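Local coordinates for glucan-binding protein C, GbpC (Streptococcus mutans UA159, PDB 5UQZ), which probably binds glucan at the cell surface, through a calcium-containing beta-supersandwich domain, and mediates both sucrose-independent and sucrose-dependent adherence of the bacterium, at residues E77-Y82 and D130-T135; D146-K151 and Y204-N209; I154-N159 and V197-I202. All blocks are in the same frame, centred on the assembly; numbering follows the deposited sequence. Where two conformers were deposited one is given.

All three contacts lie in the glucan-binding domain, and interactions 1 and 3 share one antiparallel sheet. Interaction 3 pairs two neighbouring strands over five residue pairs, with one face buried in apolar side chains and the other polar and partly hydrated. Interaction 1 sits on the far side of strand 132-137, where strand 73-77 runs out: a surface contact with a single bridged pair, tied to interaction 3 through Ser133 OG and Asn155 OD1. Interaction 2, partly buried, takes up the other end of the strands of interaction 3, just before residue 151 and just after residue 204, where regular pairing gives way to a beta turn, with side-chain, water and cation-pi contacts around it.

Interaction 1. Residues E77-Y82 and D130-T135; sequences EGVNQY and DQISVT
Val79 holds CG1 anti to its own backbone N (chi1 169°), which leaves CG2 beside that N and facing Ile132, whose CG2 lies anti to the carbonyl carbon and also beside its backbone N. The two branches meet obliquely, Val79 CG2 lying 3.8 Å from Ile132 CG2. The contact marks the end of antiparallel pairing between strands 73-77 and 132-137 in the large sheet of the beta-supersandwich. Glu77 and Ser133 form a hydrogen-bonded pair there: Glu77 N reaches Ser133 O at 2.9 Å, and Ser133 N returns to Glu77 O at 2.9 Å, both nearly straight at hydrogen. Glu77 O is also approached by Ile132 CA at 3.3 Å, a CA-H...O contact.

Gly78, with positive phi (98°), then takes the chain out of the strand. Its backbone no longer bonds directly to the facing strand; instead one water donates to both Gly78 O and Gln131 O, bridging the place where the ladder opens. Phe124 of strand 122-127 packs on both Val79 and Ile132, on the apolar side of the contact. The other side carries the polar groups of Glu77 and Ser133. Ser133 OG is hydrogen-bonded to Asn155 OD1 on the next strand. Glu77 and Ser133 each have a second conformer; in those given, a water joins them by donating to Glu77 OE1 at 2.8 Å and to Ser133 OG at 3.2 Å.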
# COMPACT_ATOMS: atom_id res chain seq x y z
N GLU A 77 -19.48 14.91 3.73
CA GLU A 77 -20.58 15.38 2.93
C GLU A 77 -20.72 14.51 1.69
O GLU A 77 -19.73 14.09 1.09
CB GLU A 77 -20.35 16.83 2.49
CG GLU A 77 -21.57 17.46 1.82
CD GLU A 77 -21.37 18.90 1.35
OE1 GLU A 77 -20.25 19.46 1.50
OE2 GLU A 77 -22.34 19.49 0.82
N GLY A 78 -21.96 14.19 1.34
CA GLY A 78 -22.25 13.50 0.09
C GLY A 78 -22.45 12.00 0.22
O GLY A 78 -22.74 11.36 -0.79
N VAL A 79 -22.30 11.40 1.40
CA VAL A 79 -22.53 9.97 1.59
C VAL A 79 -23.97 9.78 2.01
O VAL A 79 -24.43 10.43 2.96
CB VAL A 79 -21.57 9.40 2.66
CG1 VAL A 79 -22.00 7.99 3.06
CG2 VAL A 79 -20.13 9.39 2.11
N ASN A 80 -24.68 8.89 1.30
CA ASN A 80 -26.05 8.58 1.62
C ASN A 80 -26.28 7.20 2.20
O ASN A 80 -27.40 6.92 2.58
CB ASN A 80 -26.94 8.82 0.40
CG ASN A 80 -28.41 9.17 0.81
OD1 ASN A 80 -28.72 10.08 1.65
ND2 ASN A 80 -29.32 8.42 0.23
N GLN A 81 -25.31 6.30 2.18
CA GLN A 81 -25.50 4.93 2.68
C GLN A 81 -24.36 4.56 3.62
O GLN A 81 -23.36 3.98 3.19
CB GLN A 81 -25.54 3.94 1.52
CG GLN A 81 -26.71 4.16 0.66
CD GLN A 81 -27.85 3.47 1.27
OE1 GLN A 81 -28.50 4.02 2.17
NE2 GLN A 81 -28.10 2.22 0.81
N TYR A 82 -24.50 4.89 4.89
CA TYR A 82 -23.54 4.44 5.89
C TYR A 82 -23.84 3.01 6.32
O TYR A 82 -24.99 2.58 6.39
CB TYR A 82 -23.61 5.33 7.12
CG TYR A 82 -23.23 6.77 6.85
CD1 TYR A 82 -21.91 7.20 6.97
CD2 TYR A 82 -24.19 7.73 6.48
CE1 TYR A 82 -21.57 8.51 6.73
CE2 TYR A 82 -23.87 9.05 6.26
CZ TYR A 82 -22.54 9.43 6.41
OH TYR A 82 -22.20 10.74 6.20
N ASP A 130 -20.98 9.87 -7.68
CA ASP A 130 -21.38 10.80 -6.63
C ASP A 130 -20.19 11.21 -5.78
O ASP A 130 -19.73 10.45 -4.91
CB ASP A 130 -22.43 10.14 -5.78
CG ASP A 130 -23.77 10.04 -6.51
OD1 ASP A 130 -23.94 10.68 -7.59
OD2 ASP A 130 -24.67 9.39 -6.03
N GLN A 131 -19.72 12.43 -6.00
CA GLN A 131 -18.54 12.90 -5.29
C GLN A 131 -18.87 13.09 -3.82
O GLN A 131 -19.96 13.60 -3.47
CB GLN A 131 -18.07 14.22 -5.91
CG GLN A 131 -16.81 14.82 -5.24
CD GLN A 131 -16.43 16.13 -5.92
OE1 GLN A 131 -15.98 16.13 -7.08
NE2 GLN A 131 -16.62 17.23 -5.24
N ILE A 132 -17.96 12.68 -2.96
CA ILE A 132 -18.06 12.95 -1.55
C ILE A 132 -16.90 13.84 -1.13
O ILE A 132 -15.87 13.90 -1.80
CB ILE A 132 -18.11 11.67 -0.72
CG1 ILE A 132 -16.77 10.99 -0.63
CG2 ILE A 132 -19.20 10.75 -1.28
CD1 ILE A 132 -16.68 9.80 0.31
N SER A 133 -17.09 14.58 -0.04
CA SER A 133 -16.08 15.48 0.46
C SER A 133 -15.86 15.22 1.94
O SER A 133 -16.80 15.30 2.72
CB SER A 133 -16.55 16.90 0.16
OG SER A 133 -15.59 17.85 0.48
N VAL A 134 -14.62 14.95 2.30
CA VAL A 134 -14.30 14.62 3.68
C VAL A 134 -13.35 15.67 4.22
O VAL A 134 -12.28 15.91 3.64
CB VAL A 134 -13.64 13.23 3.79
CG1 VAL A 134 -13.37 12.87 5.24
CG2 VAL A 134 -14.52 12.17 3.11
N THR A 135 -13.74 16.32 5.32
CA THR A 135 -12.88 17.31 5.97
C THR A 135 -12.34 16.72 7.24
O THR A 135 -13.11 16.24 8.08
CB THR A 135 -13.69 18.59 6.26
OG1 THR A 135 -14.18 19.12 4.99
CG2 THR A 135 -12.84 19.63 6.91
O HOH W 1 -17.60 19.68 2.24
O HOH W 2 -22.55 12.52 -3.31

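Interaction 2. Residues D146-K151 and Y204-N209; sequences DKKISK and YDENGN
Asp205 O is gripped by two donors that arrive from opposite faces of its carbonyl plane: Ser150 OG at 2.7 Å, well above the plane, and Gly208 N at 2.9 Å. The serine can do this because its OG sits between its own backbone N and carbonyl carbon (chi1 66°), which turns the hydroxyl to the neighbouring chain. Alongside, Ser150 N donates to Tyr204 O at 2.9 Å, and the serine thus spans two successive carbonyls.

The bond from Gly208 N closes a type I beta turn, Asp205 to Gly208, that follows directly on strand 194-204, where the chain leaves the large antiparallel sheet. The carboxylate of Asp205 braces the inside of this loop, since OD1 accepts from Asn209 N, which comes from above the carboxylate plane, and more weakly from Asn207 N.

On the sheet side of the turn, Lys151 bends over the Tyr204 ring. A bend at chi3 (68°) sets CE over the middle of one face, 3.6 Å from the ring centroid, in a CH-pi contact; NZ follows as a cation-pi partner at 4.5 Å from the same centroid. A water accepts from Lys151 NZ and donates to Gly208 O, linking this ammonium to the turn.

At the outer end, Glu206 folds back against the methylenes of Lys148, and Glu206 OE2 lies 3.2 Å from Lys148 CG. The charged ends stay apart, with Lys148 NZ 4.6 Å from Glu206 OE2; at that distance they form no direct salt bridge, though the opposite charges may still attract weakly. Another water donates to Lys148 O and accepts from Glu206 N.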
# COMPACT_ATOMS: atom_id res chain seq x y z
N ASP A 146 6.99 24.63 6.15
CA ASP A 146 6.94 25.37 7.40
C ASP A 146 5.60 26.05 7.68
O ASP A 146 5.53 26.84 8.65
CB ASP A 146 8.12 26.32 7.55
CG ASP A 146 9.41 25.58 7.72
OD1 ASP A 146 9.42 24.39 8.06
OD2 ASP A 146 10.45 26.26 7.53
N LYS A 147 4.56 25.76 6.93
CA LYS A 147 3.19 26.17 7.26
C LYS A 147 2.56 24.99 7.98
O LYS A 147 2.30 23.94 7.36
CB LYS A 147 2.41 26.50 5.99
CG LYS A 147 3.01 27.64 5.18
CD LYS A 147 2.24 27.80 3.86
CE LYS A 147 2.72 29.03 3.13
NZ LYS A 147 1.75 29.49 2.09
N LYS A 148 2.24 25.17 9.25
CA LYS A 148 1.53 24.10 9.95
C LYS A 148 0.17 23.91 9.27
O LYS A 148 -0.51 24.88 8.92
CB LYS A 148 1.36 24.52 11.42
CG LYS A 148 0.71 23.43 12.30
CD LYS A 148 0.70 23.87 13.74
CE LYS A 148 -0.23 23.02 14.57
NZ LYS A 148 0.18 21.56 14.66
N ILE A 149 -0.24 22.66 9.15
CA ILE A 149 -1.50 22.30 8.52
C ILE A 149 -2.57 22.16 9.58
O ILE A 149 -2.38 21.43 10.57
CB ILE A 149 -1.32 21.01 7.70
CG1 ILE A 149 -0.43 21.33 6.47
CG2 ILE A 149 -2.67 20.48 7.26
CD1 ILE A 149 0.13 20.08 5.75
N SER A 150 -3.71 22.85 9.38
CA SER A 150 -4.79 22.86 10.36
C SER A 150 -5.93 21.94 10.00
O SER A 150 -6.76 21.62 10.87
CB SER A 150 -5.36 24.27 10.47
OG SER A 150 -5.99 24.64 9.23
N LYS A 151 -6.02 21.52 8.75
CA LYS A 151 -7.20 20.84 8.23
C LYS A 151 -6.81 20.27 6.89
O LYS A 151 -5.93 20.83 6.21
CB LYS A 151 -8.34 21.90 8.07
CG LYS A 151 -9.61 21.40 7.46
CD LYS A 151 -10.70 22.46 7.55
CE LYS A 151 -10.47 23.68 6.72
NZ LYS A 151 -11.68 24.59 6.80
N TYR A 204 -4.80 22.95 4.40
CA TYR A 204 -5.11 24.31 4.83
C TYR A 204 -4.11 24.75 5.89
O TYR A 204 -3.68 23.94 6.73
CB TYR A 204 -6.54 24.39 5.46
CG TYR A 204 -7.63 24.04 4.50
CD1 TYR A 204 -7.93 22.72 4.19
CD2 TYR A 204 -8.41 25.04 3.92
CE1 TYR A 204 -8.95 22.40 3.31
CE2 TYR A 204 -9.46 24.72 3.06
CZ TYR A 204 -9.71 23.39 2.76
OH TYR A 204 -10.74 23.03 1.92
N ASP A 205 -3.76 26.05 5.85
CA ASP A 205 -2.87 26.65 6.82
C ASP A 205 -3.63 27.04 8.10
O ASP A 205 -4.83 26.81 8.24
CB ASP A 205 -2.09 27.79 6.19
CG ASP A 205 -2.93 29.00 5.84
OD1 ASP A 205 -4.05 29.20 6.37
OD2 ASP A 205 -2.48 29.83 5.01
N GLU A 206 -2.91 27.63 9.05
CA GLU A 206 -3.52 27.90 10.35
C GLU A 206 -4.55 28.99 10.28
O GLU A 206 -5.41 29.09 11.16
CB GLU A 206 -2.46 28.16 11.43
CG GLU A 206 -1.65 26.86 11.80
CD GLU A 206 -2.51 25.73 12.43
OE1 GLU A 206 -3.39 26.02 13.26
OE2 GLU A 206 -2.29 24.54 12.12
N ASN A 207 -4.51 29.81 9.24
CA ASN A 207 -5.54 30.83 9.06
C ASN A 207 -6.73 30.30 8.26
O ASN A 207 -7.67 31.06 8.01
CB ASN A 207 -4.93 32.07 8.40
CG ASN A 207 -3.97 32.83 9.33
OD1 ASN A 207 -3.97 32.62 10.55
ND2 ASN A 207 -3.13 33.68 8.76
N GLY A 208 -6.72 29.02 7.89
CA GLY A 208 -7.83 28.45 7.18
C GLY A 208 -7.80 28.61 5.68
O GLY A 208 -8.79 28.26 5.01
N ASN A 209 -6.69 29.08 5.12
CA ASN A 209 -6.61 29.19 3.67
C ASN A 209 -5.96 27.97 3.06
O ASN A 209 -5.10 27.31 3.65
CB ASN A 209 -5.88 30.45 3.25
CG ASN A 209 -6.75 31.71 3.48
OD1 ASN A 209 -6.32 32.61 4.14
ND2 ASN A 209 -8.01 31.73 2.98
O HOH W 3 0.10 30.32 4.52
O HOH W 4 -0.04 27.56 8.76
O HOH W 5 -11.22 27.18 5.56
O HOH W 6 -12.92 23.04 4.17

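Interaction 3. Residues I154-N159 and V197-I202; sequences INYTLN and VTMQII
Two neighbouring strands of the large antiparallel sheet in the beta-supersandwich, 151-160 and 194-204, pair here at 165° between their N-to-C directions, with their short axes 4.6 Å apart at closest approach. Two hydrogen-bonded pairs, Asn155 with Gln200 and Thr157 with Thr198, alternate with three non-hydrogen-bonded ones. Four backbone bonds result, from Thr157 N to Thr198 O at 2.8 Å up to Gln200 N to Asn155 O at 3.0 Å. CA-H...O contacts fill the intervals, the closest from Met199 CA to Asn155 O.

The face bearing Ile154, Tyr156, Leu158, Val197, Met199 and Ile201 is buried. Met199 holds CG between its own backbone N and carbonyl carbon (chi1 39°), and a bend at chi3 turns its methyl back onto Ile154 and Tyr156, both on one side of it: CE is 3.8 Å from Ile154 CG2 and 4.0 Å from Tyr156 CE2. Its sulfur stands obliquely to the Tyr156 ring, SD 5.2 Å from the centroid, a Met-aromatic contact. Ile154 CG2 covers one face of that ring toward its rim, whereas Val197 CG1 approaches its edge. Phe312 and Phe314 of the next strand pack on Met199, and strand 180-184 of another sheet touches Tyr156, Leu158 and Val197, as expected for facing layers of a sandwich.

The opposite face is polar and only partly exposed. One water accepts from Asn155 ND2 and donates to Gln200 OE1, while Asn155 OD1 is bonded to Ser133 OG of strand 132-137 and Gln200 NE2 to Gly309 O. A second water donates to Thr198 O and is hydrogen-bonded to Thr157 OG1. Thr198 OG1 is also bonded to Thr313 OG1, and it accepts from Asn159 ND2, itself also bonded to Ser196 OG, at 2.9 Å, close to the asparagine's amide plane, with 163° at the hydrogen.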
# COMPACT_ATOMS: atom_id res chain seq x y z
N ILE A 154 -10.37 16.04 1.55
CA ILE A 154 -10.18 15.07 0.48
C ILE A 154 -11.52 14.79 -0.14
O ILE A 154 -12.47 14.38 0.54
CB ILE A 154 -9.49 13.77 0.97
CG1 ILE A 154 -8.22 14.10 1.75
CG2 ILE A 154 -9.20 12.88 -0.26
CD1 ILE A 154 -7.43 12.88 2.23
N ASN A 155 -11.60 14.99 -1.47
CA ASN A 155 -12.77 14.60 -2.23
C ASN A 155 -12.49 13.26 -2.87
O ASN A 155 -11.38 13.00 -3.34
CB ASN A 155 -13.04 15.64 -3.33
CG ASN A 155 -13.47 16.96 -2.76
OD1 ASN A 155 -13.92 17.05 -1.61
ND2 ASN A 155 -13.27 18.02 -3.51
N TYR A 156 -13.52 12.40 -2.88
CA TYR A 156 -13.42 11.07 -3.48
C TYR A 156 -14.63 10.86 -4.38
O TYR A 156 -15.77 11.17 -3.99
CB TYR A 156 -13.49 9.95 -2.40
CG TYR A 156 -12.47 10.06 -1.30
CD1 TYR A 156 -12.71 10.78 -0.14
CD2 TYR A 156 -11.31 9.32 -1.38
CE1 TYR A 156 -11.81 10.78 0.94
CE2 TYR A 156 -10.38 9.31 -0.31
CZ TYR A 156 -10.65 10.02 0.85
OH TYR A 156 -9.73 10.00 1.86
N THR A 157 -14.39 10.26 -5.55
CA THR A 157 -15.48 9.91 -6.48
C THR A 157 -15.22 8.50 -7.00
O THR A 157 -14.17 8.24 -7.60
CB THR A 157 -15.55 10.86 -7.67
OG1 THR A 157 -15.67 12.20 -7.17
CG2 THR A 157 -16.77 10.55 -8.54
N LEU A 158 -16.21 7.63 -6.82
CA LEU A 158 -16.11 6.28 -7.39
C LEU A 158 -16.52 6.36 -8.87
O LEU A 158 -17.64 6.80 -9.17
CB LEU A 158 -17.06 5.36 -6.63
CG LEU A 158 -17.04 3.89 -7.07
CD1 LEU A 158 -15.72 3.19 -6.72
CD2 LEU A 158 -18.20 3.13 -6.42
N ASN A 159 -15.63 6.00 -9.78
CA ASN A 159 -15.93 6.11 -11.21
C ASN A 159 -16.49 4.81 -11.78
O ASN A 159 -17.17 4.82 -12.80
CB ASN A 159 -14.66 6.45 -12.01
CG ASN A 159 -14.04 7.73 -11.52
OD1 ASN A 159 -14.74 8.77 -11.40
ND2 ASN A 159 -12.76 7.67 -11.18
N VAL A 197 -11.22 5.23 -8.38
CA VAL A 197 -11.58 6.33 -7.47
C VAL A 197 -10.71 7.54 -7.84
O VAL A 197 -9.48 7.45 -7.80
CB VAL A 197 -11.34 5.94 -5.99
CG1 VAL A 197 -11.63 7.14 -5.06
CG2 VAL A 197 -12.22 4.77 -5.58
N THR A 198 -11.36 8.66 -8.14
CA THR A 198 -10.65 9.91 -8.31
C THR A 198 -10.66 10.66 -6.97
O THR A 198 -11.69 10.75 -6.29
CB THR A 198 -11.33 10.77 -9.40
OG1 THR A 198 -11.26 10.08 -10.64
CG2 THR A 198 -10.67 12.13 -9.54
N MET A 199 -9.49 11.19 -6.62
CA MET A 199 -9.33 11.90 -5.37
C MET A 199 -8.65 13.23 -5.62
O MET A 199 -7.85 13.39 -6.55
CB MET A 199 -8.62 11.11 -4.33
CG MET A 199 -7.56 10.26 -4.56
SD MET A 199 -7.30 9.13 -3.05
CE MET A 199 -6.83 10.34 -1.83
N GLN A 200 -8.90 14.16 -4.68
CA GLN A 200 -8.16 15.42 -4.66
C GLN A 200 -7.98 15.82 -3.22
O GLN A 200 -8.95 15.81 -2.44
CB GLN A 200 -8.88 16.52 -5.45
CG GLN A 200 -8.05 17.76 -5.52
CD GLN A 200 -8.68 18.87 -6.39
OE1 GLN A 200 -9.87 18.82 -6.71
NE2 GLN A 200 -7.89 19.86 -6.74
N ILE A 201 -6.75 16.20 -2.84
CA ILE A 201 -6.40 16.57 -1.46
C ILE A 201 -6.08 18.05 -1.42
O ILE A 201 -5.32 18.56 -2.25
CB ILE A 201 -5.16 15.78 -1.02
CG1 ILE A 201 -5.41 14.26 -1.09
CG2 ILE A 201 -4.76 16.21 0.41
CD1 ILE A 201 -4.12 13.43 -0.94
N ILE A 202 -6.65 18.75 -0.43
CA ILE A 202 -6.35 20.16 -0.21
C ILE A 202 -5.89 20.29 1.25
O ILE A 202 -6.55 19.80 2.17
CB ILE A 202 -7.58 21.05 -0.46
CG1 ILE A 202 -8.04 20.96 -1.92
CG2 ILE A 202 -7.23 22.50 -0.12
CD1 ILE A 202 -9.31 21.69 -2.18
O HOH W 7 -12.29 17.66 -6.25
O HOH W 8 -13.21 13.22 -6.25